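Local atomic coordinates of MucR Phosphodiesterase (Pseudomonas aeruginosa, PDB entry 5M1T), a protein that belongs to the EAL-domain family, which is built on a modified TIM barrel, and in this model holds two magnesium ions beside the ligand C2E. Residues 153-163 with 182-193; 240-251 with 259-267. One frame throughout, in Å; residues are numbered along the deposited sequence.

Contact 1 of 2, residues 153-163 with 182-193; sequences LILEVTESTAM and GISIDDFGTGYS. With MG (magnesium ion), chain E; MG (magnesium ion), chain D; C2E (9,9'-[(2R,3R,3aS,5S,7aR,9R,10R,10aS,12S,14aR)-3,5,10,12-tetrahydroxy-5,12-dioxidooctahydro-2H,7H-difuro[3,2-d:3',2'-j][1,3,7,9,2,8]tetraoxadiphosphacyclododecine-2,9-diyl]bis(2-amino-1,9-dihydro-6H-purin-6-one)), chain C.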
loop_
_atom_site.group_PDB
_atom_site.type_symbol
_atom_site.label_atom_id
_atom_site.label_comp_id
_atom_site.label_asym_id
_atom_site.label_seq_id
_atom_site.Cartn_x
_atom_site.Cartn_y
_atom_site.Cartn_z
ATOM N N LEU A 153 -2.043 -15.935 13.513
ATOM C CA LEU A 153 -1.784 -14.526 13.348
ATOM C C LEU A 153 -3.045 -13.819 12.844
ATOM O O LEU A 153 -3.708 -14.293 11.925
ATOM C CB LEU A 153 -0.667 -14.315 12.353
ATOM C CG LEU A 153 -0.386 -12.856 11.983
ATOM C CD1 LEU A 153 0.208 -12.074 13.148
ATOM C CD2 LEU A 153 0.550 -12.818 10.797
ATOM N N ILE A 154 -3.358 -12.679 13.441
ATOM C CA ILE A 154 -4.491 -11.868 13.026
ATOM C C ILE A 154 -3.927 -10.514 12.653
ATOM O O ILE A 154 -3.072 -9.965 13.377
ATOM C CB ILE A 154 -5.534 -11.708 14.169
ATOM C CG1 ILE A 154 -6.331 -12.992 14.344
ATOM C CG2 ILE A 154 -6.479 -10.528 13.914
ATOM C CD1 ILE A 154 -7.176 -13.043 15.615
ATOM N N LEU A 155 -4.352 -9.978 11.514
ATOM C CA LEU A 155 -3.928 -8.670 11.114
ATOM C C LEU A 155 -5.139 -7.727 11.169
ATOM O O LEU A 155 -6.218 -8.031 10.598
ATOM C CB LEU A 155 -3.307 -8.723 9.742
ATOM C CG LEU A 155 -1.967 -9.462 9.684
ATOM C CD1 LEU A 155 -1.562 -9.699 8.251
ATOM C CD2 LEU A 155 -0.831 -8.729 10.395
ATOM N N GLU A 156 -4.958 -6.608 11.884
ATOM C CA GLU A 156 -6.007 -5.604 12.056
ATOM C C GLU A 156 -5.789 -4.345 11.175
ATOM O O GLU A 156 -4.789 -3.657 11.307
ATOM C CB GLU A 156 -6.091 -5.191 13.532
ATOM C CG GLU A 156 -6.408 -6.337 14.501
ATOM C CD GLU A 156 -6.710 -5.883 15.931
ATOM O OE1 GLU A 156 -6.744 -4.646 16.188
ATOM O OE2 GLU A 156 -6.920 -6.785 16.798
ATOM N N VAL A 157 -6.734 -4.071 10.293
ATOM C CA VAL A 157 -6.724 -2.887 9.459
ATOM C C VAL A 157 -7.990 -2.108 9.818
ATOM O O VAL A 157 -9.065 -2.700 10.069
ATOM C CB VAL A 157 -6.742 -3.266 7.959
ATOM C CG1 VAL A 157 -6.596 -2.042 7.083
ATOM C CG2 VAL A 157 -5.588 -4.198 7.641
ATOM N N THR A 158 -7.885 -0.796 9.910
ATOM C CA THR A 158 -9.042 -0.035 10.373
ATOM C C THR A 158 -10.108 0.001 9.271
ATOM O O THR A 158 -9.811 -0.206 8.080
ATOM C CB THR A 158 -8.695 1.421 10.813
ATOM O OG1 THR A 158 -8.155 2.159 9.697
ATOM C CG2 THR A 158 -7.728 1.431 12.037
ATOM N N GLU A 159 -11.343 0.267 9.680
ATOM C CA GLU A 159 -12.434 0.505 8.755
ATOM C C GLU A 159 -12.037 1.520 7.663
ATOM O O GLU A 159 -12.246 1.284 6.488
ATOM C CB GLU A 159 -13.669 0.994 9.535
ATOM C CG GLU A 159 -14.970 0.932 8.729
ATOM C CD GLU A 159 -16.155 1.477 9.499
ATOM O OE1 GLU A 159 -15.934 1.930 10.654
ATOM O OE2 GLU A 159 -17.296 1.459 8.952
ATOM N N SER A 160 -11.448 2.634 8.067
ATOM C CA SER A 160 -11.095 3.710 7.129
ATOM C C SER A 160 -10.096 3.204 6.140
ATOM O O SER A 160 -10.237 3.441 4.953
ATOM C CB SER A 160 -10.426 4.887 7.848
ATOM O OG SER A 160 -11.176 5.252 8.984
ATOM N N THR A 161 -9.082 2.501 6.655
ATOM C CA THR A 161 -7.972 2.040 5.832
ATOM C C THR A 161 -8.518 1.106 4.793
ATOM O O THR A 161 -8.169 1.219 3.617
ATOM C CB THR A 161 -6.873 1.385 6.698
ATOM O OG1 THR A 161 -6.215 2.410 7.438
ATOM C CG2 THR A 161 -5.818 0.644 5.842
ATOM N N ALA A 162 -9.398 0.197 5.212
ATOM C CA ALA A 162 -9.881 -0.846 4.317
ATOM C C ALA A 162 -10.803 -0.257 3.273
ATOM O O ALA A 162 -10.783 -0.675 2.127
ATOM C CB ALA A 162 -10.611 -1.944 5.096
ATOM N N MET A 163 -11.624 0.698 3.676
ATOM C CA MET A 163 -12.664 1.254 2.793
ATOM C C MET A 163 -12.144 2.404 1.899
ATOM O O MET A 163 -12.794 2.782 0.919
ATOM C CB MET A 163 -13.856 1.716 3.626
ATOM C CG MET A 163 -14.621 0.572 4.301
ATOM S SD MET A 163 -15.440 -0.486 3.083
ATOM C CE MET A 163 -15.998 -1.874 4.055
ATOM N N GLY A 182 -5.668 -14.578 9.720
ATOM C CA GLY A 182 -6.966 -14.001 10.093
ATOM C C GLY A 182 -6.968 -12.497 9.805
ATOM O O GLY A 182 -5.950 -11.832 10.012
ATOM N N ILE A 183 -8.107 -11.969 9.355
ATOM C CA ILE A 183 -8.237 -10.538 9.059
ATOM C C ILE A 183 -9.325 -9.889 9.923
ATOM O O ILE A 183 -10.477 -10.300 9.887
ATOM C CB ILE A 183 -8.606 -10.286 7.582
ATOM C CG1 ILE A 183 -7.599 -10.933 6.640
ATOM C CG2 ILE A 183 -8.789 -8.797 7.315
ATOM C CD1 ILE A 183 -6.235 -10.309 6.733
ATOM N N SER A 184 -8.938 -8.868 10.682
ATOM C CA SER A 184 -9.850 -8.131 11.543
ATOM C C SER A 184 -9.999 -6.682 11.066
ATOM O O SER A 184 -9.007 -6.031 10.677
ATOM C CB SER A 184 -9.317 -8.174 12.981
ATOM O OG SER A 184 -10.157 -7.434 13.862
ATOM N N ILE A 185 -11.233 -6.187 11.040
ATOM C CA ILE A 185 -11.485 -4.764 10.749
ATOM C C ILE A 185 -11.611 -3.991 12.061
ATOM O O ILE A 185 -12.582 -4.134 12.800
ATOM C CB ILE A 185 -12.756 -4.552 9.927
ATOM C CG1 ILE A 185 -12.775 -5.424 8.680
ATOM C CG2 ILE A 185 -12.921 -3.087 9.529
ATOM C CD1 ILE A 185 -11.650 -5.214 7.699
ATOM N N ASP A 186 -10.625 -3.157 12.324
ATOM C CA ASP A 186 -10.453 -2.500 13.604
ATOM C C ASP A 186 -11.218 -1.143 13.671
ATOM O O ASP A 186 -11.647 -0.599 12.640
ATOM C CB ASP A 186 -8.942 -2.225 13.764
ATOM C CG ASP A 186 -8.513 -2.035 15.202
ATOM O OD1 ASP A 186 -9.379 -2.064 16.140
ATOM O OD2 ASP A 186 -7.281 -1.866 15.361
ATOM N N ASP A 187 -11.338 -0.587 14.866
ATOM C CA ASP A 187 -11.981 0.729 15.057
ATOM C C ASP A 187 -13.312 0.866 14.310
ATOM O O ASP A 187 -13.637 1.920 13.748
ATOM C CB ASP A 187 -11.044 1.872 14.644
ATOM C CG ASP A 187 -9.758 1.922 15.480
ATOM O OD1 ASP A 187 -9.626 1.205 16.516
ATOM O OD2 ASP A 187 -8.874 2.705 15.070
ATOM N N PHE A 188 -14.088 -0.206 14.305
ATOM C CA PHE A 188 -15.286 -0.233 13.498
ATOM C C PHE A 188 -16.337 0.717 14.092
ATOM O O PHE A 188 -16.507 0.829 15.304
ATOM C CB PHE A 188 -15.816 -1.652 13.322
ATOM C CG PHE A 188 -16.789 -1.781 12.206
ATOM C CD1 PHE A 188 -16.346 -1.971 10.913
ATOM C CD2 PHE A 188 -18.161 -1.660 12.437
ATOM C CE1 PHE A 188 -17.235 -2.064 9.856
ATOM C CE2 PHE A 188 -19.058 -1.766 11.384
ATOM C CZ PHE A 188 -18.588 -1.963 10.088
ATOM N N GLY A 189 -16.963 1.476 13.205
ATOM C CA GLY A 189 -17.952 2.459 13.594
ATOM C C GLY A 189 -17.397 3.849 13.374
ATOM O O GLY A 189 -18.174 4.804 13.261
ATOM N N THR A 190 -16.072 3.966 13.291
ATOM C CA THR A 190 -15.410 5.260 13.083
ATOM C C THR A 190 -15.241 5.698 11.625
ATOM O O THR A 190 -14.925 6.852 11.370
ATOM C CB THR A 190 -14.011 5.317 13.734
ATOM O OG1 THR A 190 -13.128 4.430 13.055
ATOM C CG2 THR A 190 -14.091 4.941 15.188
ATOM N N GLY A 191 -15.407 4.777 10.684
ATOM C CA GLY A 191 -15.237 5.096 9.284
ATOM C C GLY A 191 -16.562 4.990 8.560
ATOM O O GLY A 191 -17.658 5.016 9.182
ATOM N N TYR A 192 -16.462 4.875 7.246
ATOM C CA TYR A 192 -17.636 4.731 6.380
ATOM C C TYR A 192 -17.478 3.449 5.575
ATOM O O TYR A 192 -16.509 3.305 4.828
ATOM C CB TYR A 192 -17.763 5.924 5.432
ATOM C CG TYR A 192 -18.079 7.238 6.116
ATOM C CD1 TYR A 192 -17.105 7.941 6.836
ATOM C CD2 TYR A 192 -19.327 7.808 5.999
ATOM C CE1 TYR A 192 -17.401 9.147 7.449
ATOM C CE2 TYR A 192 -19.619 9.028 6.593
ATOM C CZ TYR A 192 -18.662 9.679 7.330
ATOM O OH TYR A 192 -18.985 10.892 7.915
ATOM N N SER A 193 -18.422 2.518 5.728
ATOM C CA SER A 193 -18.348 1.206 5.057
ATOM C C SER A 193 -19.408 1.018 4.001
ATOM O O SER A 193 -20.561 1.390 4.182
ATOM C CB SER A 193 -18.463 0.060 6.070
ATOM O OG SER A 193 -17.343 0.029 6.903
HETATM MG MG MG E . -9.483 -0.689 17.906
HETATM MG MG MG D . -6.169 -2.770 16.985
HETATM P P1 C2E C . -6.132 0.113 18.768
HETATM O O2P C2E C . -5.781 -0.829 17.649
HETATM O O1P C2E C . -7.592 0.511 18.841
HETATM O "O5'" C2E C . -5.688 -0.590 20.129
HETATM C "C5'" C2E C . -6.518 -0.553 21.269
HETATM C "C4'" C2E C . -6.177 0.624 22.154
HETATM O "O4'" C2E C . -7.177 0.717 23.186
HETATM C "C3'" C2E C . -4.846 0.452 22.865
HETATM O "O3'" C2E C . -4.258 1.739 23.053
HETATM C "C2'" C2E C . -5.222 -0.116 24.216
HETATM O "O2'" C2E C . -4.263 0.166 25.235
HETATM C "C1'" C2E C . -6.522 0.640 24.454
HETATM N N9 C2E C . -7.422 -0.007 25.408
HETATM C C8 C2E C . -7.701 -1.317 25.499
HETATM N N7 C2E C . -8.586 -1.534 26.496
HETATM C C5 C2E C . -8.887 -0.346 27.038
HETATM C C6 C2E C . -9.753 0.131 28.122
HETATM O O6 C2E C . -10.449 -0.682 28.771
HETATM N N1 C2E C . -9.766 1.451 28.365
HETATM C C2 C2E C . -9.015 2.329 27.661
HETATM N N2 C2E C . -9.065 3.648 27.956
HETATM N N3 C2E C . -8.210 1.957 26.649
HETATM C C4 C2E C . -8.110 0.656 26.317
HETATM P P11 C2E C . -2.708 1.989 22.708
HETATM O O21 C2E C . -1.906 0.795 23.200
HETATM O O11 C2E C . -2.260 3.235 23.395
HETATM O O5A C2E C . -2.595 2.088 21.116
HETATM C C5A C2E C . -3.322 3.119 20.441
HETATM C C4A C2E C . -3.336 2.841 18.954
HETATM O O4A C2E C . -2.009 2.760 18.444
HETATM C C3A C2E C . -3.924 1.498 18.613
HETATM O O3A C2E C . -5.341 1.508 18.611
HETATM C C2A C2E C . -3.344 1.222 17.250
HETATM O O2A C2E C . -4.047 1.920 16.232
HETATM C C1A C2E C . -1.967 1.828 17.358
HETATM N N91 C2E C . -0.949 0.764 17.589
HETATM C C81 C2E C . -0.572 0.190 18.751
HETATM N N71 C2E C . 0.416 -0.720 18.540
HETATM C C51 C2E C . 0.665 -0.721 17.219
HETATM C C61 C2E C . 1.571 -1.438 16.305
HETATM O O61 C2E C . 2.357 -2.304 16.745
HETATM N N11 C2E C . 1.510 -1.137 14.995
HETATM C C21 C2E C . 0.648 -0.216 14.513
HETATM N N21 C2E C . 0.630 0.044 13.194
HETATM N N31 C2E C . -0.214 0.480 15.286
HETATM C C41 C2E C . -0.239 0.250 16.611
HETATM O O HOH W 1 -19.159 2.953 10.455
HETATM O O HOH W 2 -11.325 3.911 11.019
HETATM O O HOH W 3 -7.536 -2.914 18.657
HETATM O O HOH W 4 -10.168 1.324 18.520
#

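Contact 2 of 2, residues 240-251 with 259-267; sequences IVAEGVETEAQQ and CNSLQGFLL. With MG (magnesium ion), chain E; C2E (9,9'-[(2R,3R,3aS,5S,7aR,9R,10R,10aS,12S,14aR)-3,5,10,12-tetrahydroxy-5,12-dioxidooctahydro-2H,7H-difuro[3,2-d:3',2'-j][1,3,7,9,2,8]tetraoxadiphosphacyclododecine-2,9-diyl]bis(2-amino-1,9-dihydro-6H-purin-6-one)), chain C.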
loop_
_atom_site.group_PDB
_atom_site.type_symbol
_atom_site.label_atom_id
_atom_site.label_comp_id
_atom_site.label_asym_id
_atom_site.label_seq_id
_atom_site.Cartn_x
_atom_site.Cartn_y
_atom_site.Cartn_z
ATOM N N ILE A 240 -17.649 -10.658 16.503
ATOM C CA ILE A 240 -17.579 -9.298 17.028
ATOM C C ILE A 240 -16.743 -9.199 18.331
ATOM O O ILE A 240 -16.962 -9.953 19.284
ATOM C CB ILE A 240 -18.996 -8.766 17.302
ATOM C CG1 ILE A 240 -19.798 -8.760 16.015
ATOM C CG2 ILE A 240 -18.953 -7.360 17.873
ATOM C CD1 ILE A 240 -19.156 -7.944 14.916
ATOM N N VAL A 241 -15.783 -8.278 18.348
ATOM C CA VAL A 241 -15.002 -8.018 19.533
ATOM C C VAL A 241 -15.402 -6.656 20.064
ATOM O O VAL A 241 -15.364 -5.638 19.319
ATOM C CB VAL A 241 -13.489 -7.994 19.222
ATOM C CG1 VAL A 241 -12.684 -7.819 20.503
ATOM C CG2 VAL A 241 -13.037 -9.260 18.522
ATOM N N ALA A 242 -15.756 -6.602 21.343
ATOM C CA ALA A 242 -15.971 -5.307 21.977
ATOM C C ALA A 242 -14.680 -4.901 22.641
ATOM O O ALA A 242 -14.101 -5.673 23.393
ATOM C CB ALA A 242 -17.086 -5.346 22.993
ATOM N N GLU A 243 -14.251 -3.682 22.384
ATOM C CA GLU A 243 -12.962 -3.175 22.857
ATOM C C GLU A 243 -13.192 -2.000 23.813
ATOM O O GLU A 243 -14.132 -1.252 23.653
ATOM C CB GLU A 243 -12.109 -2.822 21.620
ATOM C CG GLU A 243 -11.011 -1.826 21.812
ATOM C CD GLU A 243 -10.417 -1.388 20.473
ATOM O OE1 GLU A 243 -10.641 -0.192 20.060
ATOM O OE2 GLU A 243 -9.776 -2.260 19.841
ATOM N N GLY A 244 -12.359 -1.863 24.839
ATOM C CA GLY A 244 -12.495 -0.779 25.803
ATOM C C GLY A 244 -13.414 -1.100 26.979
ATOM O O GLY A 244 -13.946 -0.191 27.610
ATOM N N VAL A 245 -13.603 -2.375 27.288
ATOM C CA VAL A 245 -14.507 -2.756 28.365
ATOM C C VAL A 245 -13.838 -2.457 29.685
ATOM O O VAL A 245 -12.843 -3.106 30.048
ATOM C CB VAL A 245 -14.870 -4.257 28.271
ATOM C CG1 VAL A 245 -15.804 -4.696 29.403
ATOM C CG2 VAL A 245 -15.514 -4.544 26.912
ATOM N N GLU A 246 -14.383 -1.472 30.389
ATOM C CA GLU A 246 -13.862 -1.042 31.683
ATOM C C GLU A 246 -14.747 -1.325 32.886
ATOM O O GLU A 246 -14.253 -1.316 33.988
ATOM C CB GLU A 246 -13.595 0.462 31.658
ATOM C CG GLU A 246 -12.576 0.864 30.612
ATOM C CD GLU A 246 -12.318 2.355 30.517
ATOM O OE1 GLU A 246 -13.227 3.162 30.866
ATOM O OE2 GLU A 246 -11.195 2.695 30.058
ATOM N N THR A 247 -16.046 -1.544 32.709
ATOM C CA THR A 247 -16.927 -1.683 33.853
ATOM C C THR A 247 -17.717 -2.985 33.785
ATOM O O THR A 247 -17.929 -3.537 32.708
ATOM C CB THR A 247 -17.925 -0.510 33.942
ATOM O OG1 THR A 247 -18.920 -0.633 32.920
ATOM C CG2 THR A 247 -17.232 0.804 33.778
ATOM N N GLU A 248 -18.191 -3.441 34.938
ATOM C CA GLU A 248 -19.023 -4.648 35.004
ATOM C C GLU A 248 -20.289 -4.499 34.182
ATOM O O GLU A 248 -20.701 -5.451 33.515
ATOM C CB GLU A 248 -19.375 -5.010 36.447
ATOM C CG GLU A 248 -18.127 -5.268 37.293
ATOM C CD GLU A 248 -18.347 -6.155 38.512
ATOM O OE1 GLU A 248 -19.388 -6.000 39.187
ATOM O OE2 GLU A 248 -17.472 -7.021 38.795
ATOM N N ALA A 249 -20.894 -3.317 34.206
ATOM C CA ALA A 249 -22.144 -3.105 33.481
ATOM C C ALA A 249 -21.976 -3.126 31.966
ATOM O O ALA A 249 -22.833 -3.649 31.263
ATOM C CB ALA A 249 -22.821 -1.821 33.951
ATOM N N GLN A 250 -20.878 -2.573 31.457
ATOM C CA GLN A 250 -20.512 -2.740 30.037
ATOM C C GLN A 250 -20.352 -4.218 29.671
ATOM O O GLN A 250 -20.871 -4.691 28.640
ATOM C CB GLN A 250 -19.208 -1.999 29.719
ATOM C CG GLN A 250 -19.337 -0.475 29.705
ATOM C CD GLN A 250 -17.978 0.220 29.811
ATOM O OE1 GLN A 250 -17.008 -0.424 30.122
ATOM N NE2 GLN A 250 -17.909 1.520 29.508
ATOM N N GLN A 251 -19.614 -4.939 30.500
ATOM C CA GLN A 251 -19.397 -6.369 30.300
ATOM C C GLN A 251 -20.717 -7.105 30.203
ATOM O O GLN A 251 -20.940 -7.860 29.280
ATOM C CB GLN A 251 -18.583 -6.936 31.470
ATOM C CG GLN A 251 -18.432 -8.438 31.420
ATOM C CD GLN A 251 -17.587 -8.995 32.535
ATOM O OE1 GLN A 251 -17.726 -8.594 33.690
ATOM N NE2 GLN A 251 -16.724 -9.964 32.203
ATOM N N CYS A 259 -21.966 -10.200 21.961
ATOM C CA CYS A 259 -20.583 -10.049 21.499
ATOM C C CYS A 259 -19.863 -11.384 21.703
ATOM O O CYS A 259 -20.098 -12.056 22.694
ATOM C CB CYS A 259 -19.845 -8.938 22.254
ATOM S SG CYS A 259 -20.435 -7.280 21.888
ATOM N N ASN A 260 -18.989 -11.751 20.779
ATOM C CA ASN A 260 -18.293 -13.020 20.875
ATOM C C ASN A 260 -17.189 -12.880 21.904
ATOM O O ASN A 260 -17.075 -13.709 22.814
ATOM C CB ASN A 260 -17.775 -13.458 19.500
ATOM C CG ASN A 260 -18.910 -13.574 18.476
ATOM O OD1 ASN A 260 -19.187 -12.646 17.685
ATOM N ND2 ASN A 260 -19.623 -14.700 18.532
ATOM N N SER A 261 -16.425 -11.798 21.803
ATOM C CA SER A 261 -15.284 -11.600 22.662
ATOM C C SER A 261 -15.116 -10.150 23.096
ATOM O O SER A 261 -15.649 -9.214 22.470
ATOM C CB SER A 261 -14.016 -12.118 21.980
ATOM O OG SER A 261 -13.823 -11.535 20.706
ATOM N N LEU A 262 -14.424 -9.985 24.224
ATOM C CA LEU A 262 -14.258 -8.691 24.853
ATOM C C LEU A 262 -12.781 -8.419 25.071
ATOM O O LEU A 262 -11.990 -9.345 25.305
ATOM C CB LEU A 262 -14.968 -8.635 26.210
ATOM C CG LEU A 262 -16.432 -9.092 26.322
ATOM C CD1 LEU A 262 -16.898 -8.908 27.758
ATOM C CD2 LEU A 262 -17.355 -8.311 25.408
ATOM N N GLN A 263 -12.442 -7.138 25.035
ATOM C CA GLN A 263 -11.099 -6.672 25.324
ATOM C C GLN A 263 -11.218 -5.375 26.122
ATOM O O GLN A 263 -12.073 -4.518 25.837
ATOM C CB GLN A 263 -10.408 -6.429 24.012
ATOM C CG GLN A 263 -8.964 -6.201 24.094
ATOM C CD GLN A 263 -8.339 -6.073 22.722
ATOM O OE1 GLN A 263 -8.811 -6.678 21.740
ATOM N NE2 GLN A 263 -7.248 -5.310 22.651
ATOM N N GLY A 264 -10.437 -5.260 27.187
ATOM C CA GLY A 264 -10.510 -4.046 27.977
ATOM C C GLY A 264 -9.815 -4.175 29.299
ATOM O O GLY A 264 -9.486 -5.297 29.735
ATOM N N PHE A 265 -9.605 -3.020 29.938
ATOM C CA PHE A 265 -8.941 -2.952 31.232
ATOM C C PHE A 265 -9.596 -3.834 32.313
ATOM O O PHE A 265 -8.911 -4.385 33.142
ATOM C CB PHE A 265 -8.866 -1.525 31.738
ATOM C CG PHE A 265 -7.917 -0.656 30.978
ATOM C CD1 PHE A 265 -7.171 -1.148 29.925
ATOM C CD2 PHE A 265 -7.746 0.659 31.348
ATOM C CE1 PHE A 265 -6.287 -0.357 29.259
ATOM C CE2 PHE A 265 -6.878 1.460 30.667
ATOM C CZ PHE A 265 -6.151 0.940 29.616
ATOM N N LEU A 266 -10.905 -3.980 32.268
ATOM C CA LEU A 266 -11.628 -4.810 33.238
ATOM C C LEU A 266 -11.166 -6.267 33.146
ATOM O O LEU A 266 -11.063 -6.943 34.151
ATOM C CB LEU A 266 -13.132 -4.745 32.980
ATOM C CG LEU A 266 -13.978 -5.506 34.031
ATOM C CD1 LEU A 266 -14.027 -4.721 35.347
ATOM C CD2 LEU A 266 -15.393 -5.825 33.548
ATOM N N LEU A 267 -10.917 -6.732 31.932
ATOM C CA LEU A 267 -10.529 -8.107 31.688
ATOM C C LEU A 267 -9.005 -8.337 31.706
ATOM O O LEU A 267 -8.539 -9.476 31.844
ATOM C CB LEU A 267 -11.084 -8.559 30.342
ATOM C CG LEU A 267 -12.599 -8.366 30.374
ATOM C CD1 LEU A 267 -13.151 -8.098 29.006
ATOM C CD2 LEU A 267 -13.259 -9.573 31.014
HETATM MG MG MG E . -9.483 -0.689 17.906
HETATM P P1 C2E C . -6.132 0.113 18.768
HETATM O O2P C2E C . -5.781 -0.829 17.649
HETATM O O1P C2E C . -7.592 0.511 18.841
HETATM O "O5'" C2E C . -5.688 -0.590 20.129
HETATM C "C5'" C2E C . -6.518 -0.553 21.269
HETATM C "C4'" C2E C . -6.177 0.624 22.154
HETATM O "O4'" C2E C . -7.177 0.717 23.186
HETATM C "C3'" C2E C . -4.846 0.452 22.865
HETATM O "O3'" C2E C . -4.258 1.739 23.053
HETATM C "C2'" C2E C . -5.222 -0.116 24.216
HETATM O "O2'" C2E C . -4.263 0.166 25.235
HETATM C "C1'" C2E C . -6.522 0.640 24.454
HETATM N N9 C2E C . -7.422 -0.007 25.408
HETATM C C8 C2E C . -7.701 -1.317 25.499
HETATM N N7 C2E C . -8.586 -1.534 26.496
HETATM C C5 C2E C . -8.887 -0.346 27.038
HETATM C C6 C2E C . -9.753 0.131 28.122
HETATM O O6 C2E C . -10.449 -0.682 28.771
HETATM N N1 C2E C . -9.766 1.451 28.365
HETATM C C2 C2E C . -9.015 2.329 27.661
HETATM N N2 C2E C . -9.065 3.648 27.956
HETATM N N3 C2E C . -8.210 1.957 26.649
HETATM C C4 C2E C . -8.110 0.656 26.317
HETATM P P11 C2E C . -2.708 1.989 22.708
HETATM O O21 C2E C . -1.906 0.795 23.200
HETATM O O11 C2E C . -2.260 3.235 23.395
HETATM O O5A C2E C . -2.595 2.088 21.116
HETATM C C5A C2E C . -3.322 3.119 20.441
HETATM C C4A C2E C . -3.336 2.841 18.954
HETATM O O4A C2E C . -2.009 2.760 18.444
HETATM C C3A C2E C . -3.924 1.498 18.613
HETATM O O3A C2E C . -5.341 1.508 18.611
HETATM C C2A C2E C . -3.344 1.222 17.250
HETATM O O2A C2E C . -4.047 1.920 16.232
HETATM C C1A C2E C . -1.967 1.828 17.358
HETATM N N91 C2E C . -0.949 0.764 17.589
HETATM C C81 C2E C . -0.572 0.190 18.751
HETATM N N71 C2E C . 0.416 -0.720 18.540
HETATM C C51 C2E C . 0.665 -0.721 17.219
HETATM C C61 C2E C . 1.571 -1.438 16.305
HETATM O O61 C2E C . 2.357 -2.304 16.745
HETATM N N11 C2E C . 1.510 -1.137 14.995
HETATM C C21 C2E C . 0.648 -0.216 14.513
HETATM N N21 C2E C . 0.630 0.044 13.194
HETATM N N31 C2E C . -0.214 0.480 15.286
HETATM C C41 C2E C . -0.239 0.250 16.611
HETATM O O HOH W 4 -10.168 1.324 18.520
#

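Contact 1 of 2, residues 153-163 with 182-193
Glu159, the first residue of helix 159-163, drives its carboxylate into the loop that follows strand 182-186. With CG anti to the backbone N (chi1 -165°) and the chain extended beyond it, OE1 reaches the type II turn of the DDFGTG loop characteristic of EAL domains. Gly189 N donates to Glu159 OE1 at 2.8 Å on the syn side but well out of the carboxylate plane, and Gly191 N meets the same OE1 from above the opposite face at 2.9 Å. Ser193 OG bonds to the other oxygen, OE2, at a modelled separation so short that its exact length is doubtful. The carboxylate also lies stacked on the Phe188 ring, their planes 17° apart, with OE2 over one ring face near the rim, 3.6 Å from CE1. Water 1 links OE2 to Gly191 O.

Before the loop, strands 153-158 and 182-186 pair in parallel, the pairing prolonged when Glu159 N donates to Asp186 O past the Thr158 N-cap. Asp186 faces the ligand and bridges the two magnesium ions: OD1 binds the magnesium ion of chain E and OD2 that of chain D, each at 2.2 Å. Glu156 OE1 joins the chain D ion at 2.1 Å, its carboxylate turned 81° from that of Asp186; Asn124 and Glu65 complete the protein ligands there. Glu156 OE2 is salt-bridged to Lys207. Ser184 CB touches both Ile154 CG2 and Glu156 CG, 3.8 Å from the latter, while its OG bonds to Glu205. Asp187 OD1 binds the chain E ion. The close oxygens of Glu156 and Asp186 are therefore reconciled by shared metal, whereas the buried Glu159 is balanced by N-H and hydroxyl donors, which would favour its charged form and tie the metal-bearing loop to the helix.

Contact 2 of 2, residues 240-251 with 259-267
Gln263 O is gripped by two successive backbone N-H groups: Val245 N donates at 3.0 Å in an almost straight bond (177°), and Gly244 N adds a weak one. The bonds sit where parallel strands 240-243 and 261-263 of a beta-alpha-beta unit of the EAL barrel, whose helix starts within 240-251, part at their C-terminal ends. At the N-terminal end of the pairing, Asn260 OD1 takes the N-H of Ile240 at 2.8 Å, so a side chain continues the pairing beyond the strand 261-263 backbone. Ala242 CB touches Leu262 CD2 at 3.8 Å on the face covered by Leu254 of the helix. On the other face the amide of Gln263 bonds to Glu65, Gln51 and Lys207.

Leu266 buries the most surface here. Its N donates to Val245 O, and its CG stands anti to the backbone N (chi1 -175°), which lays CD2 against the first turn of helix 248-251, 3.5 Å from Thr247 O and also near Gln251 OE1. Gln251 crosses Leu266 at about a right angle, and its NE2 bonds to Pro57 O. That helix begins with a capping box: Thr247 OG1 accepts from Gln250 N, while Gln250 OE1 accepts from Thr247 N and also Glu246 N.

Both segments then turn to the ligand. Glu243 chelates the chain E magnesium ion through both carboxylate oxygens, OE1 and OE2, each 2.5 Å from it. Glu246 OE2 accepts from N1 of one guanine of C2E, with a weak bond from N2. One face of the Phe265 ring is covered by that same base, with C6 of C2E 3.4 Å from Phe265 CD1 and set toward the ring's rim; Arg269 makes a cation-pi contact with the ring. Phe265 N donates to C2E O6 at 2.7 Å, perfectly straight at 180°.

In the fold
Contacts 1 and 2 each join neighbouring parallel strands of one sheet, with strand 205-208 lying between the two pairs. Both are partly buried, but contact 1 sits nearer the centre of the chain, about 9 Å against about 15 Å. They converge on the chain E magnesium ion, where Asp186 and Asp187 of contact 1 face Glu243 of contact 2, the ion holding their like charges together, and water 4 is shared. Contact 1 concentrates carboxylates, reaching both metals and the phosphate side of C2E. Contact 2 supplies a single metal-binding residue, and otherwise meets a guanine through the face of Phe265 and hydrogen bonds, with the exposed Leu266 packed against the start of helix 248-257.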